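PDB 3KHY: propionate kinase, which probably catalyses the reversible, magnesium-dependent transfer of phosphate from ATP to acetate, giving acetyl phosphate and ADP, and works as a homodimer. Local coordinates for residues Q147-S151 / Y152-Y156; H298-A301 / K302-S306. All blocks are in the same frame, centred on the assembly; numbering follows the deposited sequence.

Interaction 1. Residues Q147-S151 / Y152-Y156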
ATOM      1  N   GLN A 147       4.992   8.786 -16.055  1.00 18.44           N
ATOM      2  CA  GLN A 147       4.871  10.222 -15.830  1.00 19.71           C
ATOM      3  C   GLN A 147       3.520  10.791 -16.284  1.00 23.76           C
ATOM      4  O   GLN A 147       3.221  11.947 -16.038  1.00 18.22           O
ATOM      5  CB  GLN A 147       6.052  10.986 -16.436  1.00 23.72           C
ATOM      6  CG  GLN A 147       7.316  10.865 -15.597  1.00 18.61           C
ATOM      7  CD  GLN A 147       7.143  11.497 -14.224  1.00 25.12           C
ATOM      8  OE1 GLN A 147       6.931  12.704 -14.108  1.00 29.26           O
ATOM      9  NE2 GLN A 147       7.199  10.679 -13.182  1.00 28.61           N
ATOM     10  N   THR A 148       2.690   9.970 -16.911  1.00 18.36           N
ATOM     11  CA  THR A 148       1.302  10.370 -17.149  1.00 17.96           C
ATOM     12  C   THR A 148       0.366  10.151 -15.953  1.00 17.09           C
ATOM     13  O   THR A 148      -0.801  10.525 -16.005  1.00 17.68           O
ATOM     14  CB  THR A 148       0.716   9.639 -18.366  1.00 18.57           C
ATOM     15  OG1 THR A 148       1.018   8.244 -18.259  1.00 17.76           O
ATOM     16  CG2 THR A 148       1.317  10.180 -19.656  1.00 21.16           C
HETATM   17  N   MSE A 149       0.840   9.530 -14.875  1.00 10.92           N
HETATM   18  CA  MSE A 149      -0.027   9.389 -13.707  1.00 11.54           C
HETATM   19  C   MSE A 149      -0.410  10.768 -13.168  1.00 15.97           C
HETATM   20  O   MSE A 149       0.457  11.609 -12.950  1.00 15.72           O
HETATM   21  CB  MSE A 149       0.671   8.628 -12.572  1.00 11.66           C
HETATM   22  CG  MSE A 149       0.928   7.175 -12.779  1.00 20.47           C
HETATM   23 SE   MSE A 149       1.470   6.488 -11.009  0.80 28.08          SE
HETATM   24  CE  MSE A 149       3.263   7.268 -10.955  1.00 12.66           C
ATOM     25  N   PRO A 150      -1.711  11.013 -12.945  1.00 19.83           N
ATOM     26  CA  PRO A 150      -2.059  12.337 -12.417  1.00 20.79           C
ATOM     27  C   PRO A 150      -1.640  12.482 -10.957  1.00 17.71           C
ATOM     28  O   PRO A 150      -1.425  11.482 -10.271  1.00 16.34           O
ATOM     29  CB  PRO A 150      -3.586  12.374 -12.521  1.00 23.70           C
ATOM     30  CG  PRO A 150      -4.009  10.950 -12.618  1.00 25.99           C
ATOM     31  CD  PRO A 150      -2.897  10.234 -13.334  1.00 22.13           C
ATOM     32  N   SER A 151      -1.536  13.722 -10.496  1.00 16.83           N
ATOM     33  CA  SER A 151      -1.045  14.015  -9.148  1.00 17.68           C
ATOM     34  C   SER A 151      -1.871  13.422  -8.021  1.00 14.23           C
ATOM     35  O   SER A 151      -1.311  12.989  -7.016  1.00 19.52           O
ATOM     36  CB  SER A 151      -0.926  15.535  -8.955  1.00 19.13           C
ATOM     37  OG  SER A 151       0.075  16.048  -9.818  1.00 28.08           O
ATOM     38  N   TYR A 152      -3.195  13.405  -8.159  1.00 13.69           N
ATOM     39  CA  TYR A 152      -4.022  12.824  -7.099  1.00 12.62           C
ATOM     40  C   TYR A 152      -3.796  11.314  -6.966  1.00 13.45           C
ATOM     41  O   TYR A 152      -4.227  10.695  -5.994  1.00 16.87           O
ATOM     42  CB  TYR A 152      -5.517  13.143  -7.285  1.00 20.43           C
ATOM     43  CG  TYR A 152      -6.217  12.372  -8.384  1.00 16.77           C
ATOM     44  CD1 TYR A 152      -6.922  11.204  -8.104  1.00 22.05           C
ATOM     45  CD2 TYR A 152      -6.191  12.822  -9.699  1.00 22.39           C
ATOM     46  CE1 TYR A 152      -7.572  10.492  -9.115  1.00 20.69           C
ATOM     47  CE2 TYR A 152      -6.837  12.125 -10.708  1.00 26.39           C
ATOM     48  CZ  TYR A 152      -7.521  10.966 -10.415  1.00 25.36           C
ATOM     49  OH  TYR A 152      -8.153  10.281 -11.434  1.00 29.43           O
ATOM     50  N   ILE A 153      -3.121  10.731  -7.943  1.00 16.20           N
ATOM     51  CA  ILE A 153      -2.785   9.307  -7.888  1.00 13.65           C
ATOM     52  C   ILE A 153      -1.322   9.108  -7.463  1.00 15.35           C
ATOM     53  O   ILE A 153      -1.025   8.254  -6.637  1.00 14.72           O
ATOM     54  CB  ILE A 153      -3.045   8.612  -9.237  1.00 15.60           C
ATOM     55  CG1 ILE A 153      -4.552   8.480  -9.464  1.00 16.06           C
ATOM     56  CG2 ILE A 153      -2.390   7.217  -9.254  1.00 12.04           C
ATOM     57  CD1 ILE A 153      -4.952   7.993 -10.854  1.00 16.84           C
ATOM     58  N   ALA A 154      -0.426   9.935  -8.002  1.00 17.44           N
ATOM     59  CA  ALA A 154       1.015   9.783  -7.773  1.00 18.13           C
ATOM     60  C   ALA A 154       1.491  10.319  -6.423  1.00 17.98           C
ATOM     61  O   ALA A 154       2.420   9.771  -5.832  1.00 17.40           O
ATOM     62  CB  ALA A 154       1.798  10.447  -8.896  1.00 20.37           C
ATOM     63  N   GLU A 155       0.877  11.399  -5.944  1.00 13.63           N
ATOM     64  CA  GLU A 155       1.293  11.996  -4.677  1.00 15.77           C
ATOM     65  C   GLU A 155       0.898  11.160  -3.459  1.00 14.57           C
ATOM     66  O   GLU A 155      -0.166  10.555  -3.423  1.00 15.48           O
ATOM     67  CB  GLU A 155       0.745  13.427  -4.539  1.00 18.24           C
ATOM     68  CG  GLU A 155       1.430  14.441  -5.457  1.00 16.42           C
ATOM     69  CD  GLU A 155       0.949  15.875  -5.238  1.00 25.50           C
ATOM     70  OE1 GLU A 155       0.323  16.171  -4.187  1.00 21.58           O
ATOM     71  OE2 GLU A 155       1.202  16.709  -6.126  1.00 25.47           O
ATOM     72  N   TYR A 156       1.767  11.127  -2.460  1.00 12.80           N
ATOM     73  CA  TYR A 156       1.398  10.557  -1.166  1.00 14.35           C
ATOM     74  C   TYR A 156       0.714  11.621  -0.301  1.00 15.43           C
ATOM     75  O   TYR A 156       0.778  12.808  -0.609  1.00 18.52           O
ATOM     76  CB  TYR A 156       2.638  10.025  -0.457  1.00 14.79           C
ATOM     77  CG  TYR A 156       3.325   8.900  -1.212  1.00 15.04           C
ATOM     78  CD1 TYR A 156       2.642   7.729  -1.525  1.00 12.38           C
ATOM     79  CD2 TYR A 156       4.660   9.009  -1.599  1.00 16.34           C
ATOM     80  CE1 TYR A 156       3.275   6.693  -2.206  1.00 19.55           C
ATOM     81  CE2 TYR A 156       5.296   7.985  -2.267  1.00 19.07           C
ATOM     82  CZ  TYR A 156       4.603   6.834  -2.577  1.00 20.42           C
ATOM     83  OH  TYR A 156       5.242   5.816  -3.257  1.00 17.36           O
TER
HETATM   84  O   HOH W   1       2.266  16.464  -8.397  1.00 40.17           O

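Interaction 2. Residues H298-A301 / K302-S306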
ATOM      1  N   HIS A 298      -2.244 -13.620  -4.240  1.00 15.14           N
ATOM      2  CA  HIS A 298      -3.347 -12.806  -3.719  1.00 14.57           C
ATOM      3  C   HIS A 298      -3.053 -11.320  -3.849  1.00 16.58           C
ATOM      4  O   HIS A 298      -3.935 -10.517  -4.166  1.00 12.42           O
ATOM      5  CB  HIS A 298      -3.611 -13.144  -2.263  1.00 10.98           C
ATOM      6  CG  HIS A 298      -4.767 -12.398  -1.685  1.00 18.52           C
ATOM      7  ND1 HIS A 298      -6.074 -12.678  -2.025  1.00 31.55           N
ATOM      8  CD2 HIS A 298      -4.816 -11.376  -0.801  1.00 15.45           C
ATOM      9  CE1 HIS A 298      -6.879 -11.859  -1.373  1.00 28.21           C
ATOM     10  NE2 HIS A 298      -6.142 -11.064  -0.619  1.00 23.93           N
ATOM     11  N   ARG A 299      -1.802 -10.936  -3.614  1.00 12.57           N
ATOM     12  CA  ARG A 299      -1.469  -9.524  -3.746  1.00 10.88           C
ATOM     13  C   ARG A 299      -1.619  -9.062  -5.200  1.00 11.52           C
ATOM     14  O   ARG A 299      -2.179  -7.986  -5.457  1.00 12.13           O
ATOM     15  CB  ARG A 299      -0.073  -9.192  -3.210  1.00  9.74           C
ATOM     16  CG  ARG A 299       0.151  -7.674  -3.229  1.00 19.07           C
ATOM     17  CD  ARG A 299       1.372  -7.216  -2.475  1.00 22.87           C
ATOM     18  NE  ARG A 299       1.461  -7.728  -1.102  1.00 16.74           N
ATOM     19  CZ  ARG A 299       2.571  -7.621  -0.383  1.00 23.36           C
ATOM     20  NH1 ARG A 299       3.629  -7.015  -0.923  1.00 17.50           N
ATOM     21  NH2 ARG A 299       2.636  -8.116   0.850  1.00 18.82           N
ATOM     22  N   VAL A 300      -1.175  -9.880  -6.155  1.00  8.75           N
ATOM     23  CA  VAL A 300      -1.382  -9.513  -7.565  1.00  9.69           C
ATOM     24  C   VAL A 300      -2.881  -9.374  -7.851  1.00 10.50           C
ATOM     25  O   VAL A 300      -3.316  -8.414  -8.494  1.00 12.28           O
ATOM     26  CB  VAL A 300      -0.794 -10.556  -8.554  1.00 11.56           C
ATOM     27  CG1 VAL A 300      -1.159 -10.182 -10.018  1.00  9.26           C
ATOM     28  CG2 VAL A 300       0.721 -10.688  -8.374  1.00 16.84           C
ATOM     29  N   ALA A 301      -3.670 -10.346  -7.395  1.00 12.24           N
ATOM     30  CA  ALA A 301      -5.113 -10.289  -7.605  1.00 10.75           C
ATOM     31  C   ALA A 301      -5.743  -9.042  -6.981  1.00 12.89           C
ATOM     32  O   ALA A 301      -6.616  -8.429  -7.589  1.00 13.89           O
ATOM     33  CB  ALA A 301      -5.794 -11.554  -7.086  1.00 11.46           C
ATOM     34  N   LYS A 302      -5.304  -8.657  -5.776  1.00 11.78           N
ATOM     35  CA  LYS A 302      -5.813  -7.439  -5.148  1.00 13.95           C
ATOM     36  C   LYS A 302      -5.533  -6.160  -5.961  1.00 14.93           C
ATOM     37  O   LYS A 302      -6.394  -5.275  -6.040  1.00  9.93           O
ATOM     38  CB  LYS A 302      -5.294  -7.286  -3.706  1.00 12.09           C
ATOM     39  CG  LYS A 302      -6.128  -8.084  -2.707  1.00 17.98           C
ATOM     40  CD  LYS A 302      -5.601  -7.980  -1.299  1.00 22.79           C
ATOM     41  CE  LYS A 302      -5.795  -6.584  -0.733  1.00 24.32           C
ATOM     42  NZ  LYS A 302      -5.271  -6.554   0.656  1.00 24.05           N
ATOM     43  N   PHE A 303      -4.340  -6.065  -6.545  1.00 13.50           N
ATOM     44  CA  PHE A 303      -3.998  -4.925  -7.388  1.00 17.04           C
ATOM     45  C   PHE A 303      -4.827  -4.931  -8.675  1.00 18.10           C
ATOM     46  O   PHE A 303      -5.317  -3.899  -9.104  1.00 14.82           O
ATOM     47  CB  PHE A 303      -2.495  -4.890  -7.714  1.00 11.73           C
ATOM     48  CG  PHE A 303      -1.670  -4.104  -6.717  1.00 13.36           C
ATOM     49  CD1 PHE A 303      -1.415  -2.750  -6.913  1.00 15.38           C
ATOM     50  CD2 PHE A 303      -1.182  -4.714  -5.571  1.00 16.23           C
ATOM     51  CE1 PHE A 303      -0.678  -2.027  -5.989  1.00 16.92           C
ATOM     52  CE2 PHE A 303      -0.428  -4.003  -4.652  1.00 19.90           C
ATOM     53  CZ  PHE A 303      -0.175  -2.656  -4.862  1.00 15.85           C
ATOM     54  N   VAL A 304      -4.960  -6.093  -9.305  1.00 13.96           N
ATOM     55  CA  VAL A 304      -5.790  -6.198 -10.489  1.00 14.43           C
ATOM     56  C   VAL A 304      -7.187  -5.691 -10.170  1.00 15.50           C
ATOM     57  O   VAL A 304      -7.727  -4.848 -10.879  1.00 12.82           O
ATOM     58  CB  VAL A 304      -5.909  -7.649 -10.969  1.00 14.15           C
ATOM     59  CG1 VAL A 304      -6.969  -7.746 -12.067  1.00 18.09           C
ATOM     60  CG2 VAL A 304      -4.552  -8.151 -11.468  1.00 12.00           C
ATOM     61  N   ALA A 305      -7.771  -6.214  -9.096  1.00 10.23           N
ATOM     62  CA  ALA A 305      -9.110  -5.788  -8.678  1.00 17.71           C
ATOM     63  C   ALA A 305      -9.189  -4.280  -8.452  1.00 18.14           C
ATOM     64  O   ALA A 305     -10.165  -3.620  -8.866  1.00 14.10           O
ATOM     65  CB  ALA A 305      -9.545  -6.535  -7.416  1.00 13.22           C
ATOM     66  N   SER A 306      -8.166  -3.720  -7.805  0.50 10.12           N
ATOM     67  CA  SER A 306      -8.175  -2.294  -7.481  0.50  9.37           C
ATOM     68  C   SER A 306      -8.100  -1.448  -8.743  0.50  9.40           C
ATOM     69  O   SER A 306      -8.652  -0.349  -8.795  0.50 12.68           O
ATOM     70  CB  SER A 306      -7.028  -1.917  -6.530  0.50 15.19           C
ATOM     71  OG  SER A 306      -5.846  -1.589  -7.237  0.50 25.66           O
TER

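Interaction 1. Residues Q147-S151 / Y152-Y156
P150 packs its ring against the side chains of Y152 and I153 at the start of the short helix 151-154. P150 CG lies 3.6 Å from Y152 CE2 and also 3.6 Å from I153 CD1. On the tyrosine, I153 CG1 rests over one face of the ring, offset toward the rim. With CG between the backbone N and the carbonyl carbon (chi1 74°), the Y152 ring lies back beside the proline. P150 is the N-cap residue, and its carbonyl oxygen takes two bonds. The one from A154 N (2.9 Å) lies in the carbonyl plane. The one from I153 N (3.0 Å) comes from above it. E155 N bonds to S151 O in turn. Deeper in, the methyl CE of M149, a selenomethionine, lies 4.1 Å from A154 CB. Y152 and I153 carry the side that meets H298 of the second subunit, Y152 edge-to-face.

The S151 and E155 side chains meet more loosely, through a water. It lies 2.6 Å from S151 OG and donates to E155 OE2 at 2.5 Å. P150 O thus satisfies two N-H groups of the short helix, and the water bridges two polar ends, S151 OG and E155 OE2, that stand too far apart (3.9 Å) for a direct bond.

Interaction 2. Residues H298-A301 / K302-S306
The imidazole of H298 meets the aliphatic chain of K302 one helical turn on. K302 CG lies 4.1 Å from the ring centroid, 30° off the normal, an off-centre CH-pi contact. K302 CD comes within 3.2 Å of H298 NE2, approaching obliquely. The F303 ring meets the backbone at its edge: R299 O lies in the ring plane, 3.4 Å from F303 CD2. R299 runs alongside F303, with its CG 4.0 Å from F303 CE2. The guanidinium is turned 49° from the phenyl plane.

H298 reaches the lysine with its CG anti to the backbone N (chi1 -177°). The polar ends lead elsewhere. H298 NE2 bonds to Y310 OH of the second subunit, and K302 NZ forms a salt bridge with D217 of that subunit. R299 NH1 is held by the carbonyl oxygens of S234 and G227.

Regular i to i+4 backbone bonds run beneath these side chains. The side-chain pairs H298-K302 and R299-F303 have the same spacing, as expected along one flank of a helix. Part of this helix lies at the homodimer interface, where A305 and S306 also meet S306 of the second subunit.

The segment belongs to helix 287-307. V300 lies near L201, a predicted ATP-site residue. V300 and A301 pack on helix 328-337, and F303 and V304 pack on I207 of strand 205-211.

From the N terminus, the chain forms strand 137-141, then enters the loop that ends in the cap of helix 151-154, where interaction 1 lies. Strands 196-201, 205-211 and 214-218 follow. The chain then reaches helix 287-307, where interaction 2 spans consecutive turns. Both are local, so neither closes a long loop, and they run in series, neither nested nor crossed. The nearest atoms of interactions 1 and 2 are about 9 Å apart. Interaction 1 joins the exit from the sheet that holds strand 137-141 to strand 214-218. Interaction 2 sets its helix against strand 205-211 of the same sheet as 214-218. Across the homodimer, Y152, I153 and E155 of one subunit meet helix 287-307 of the other.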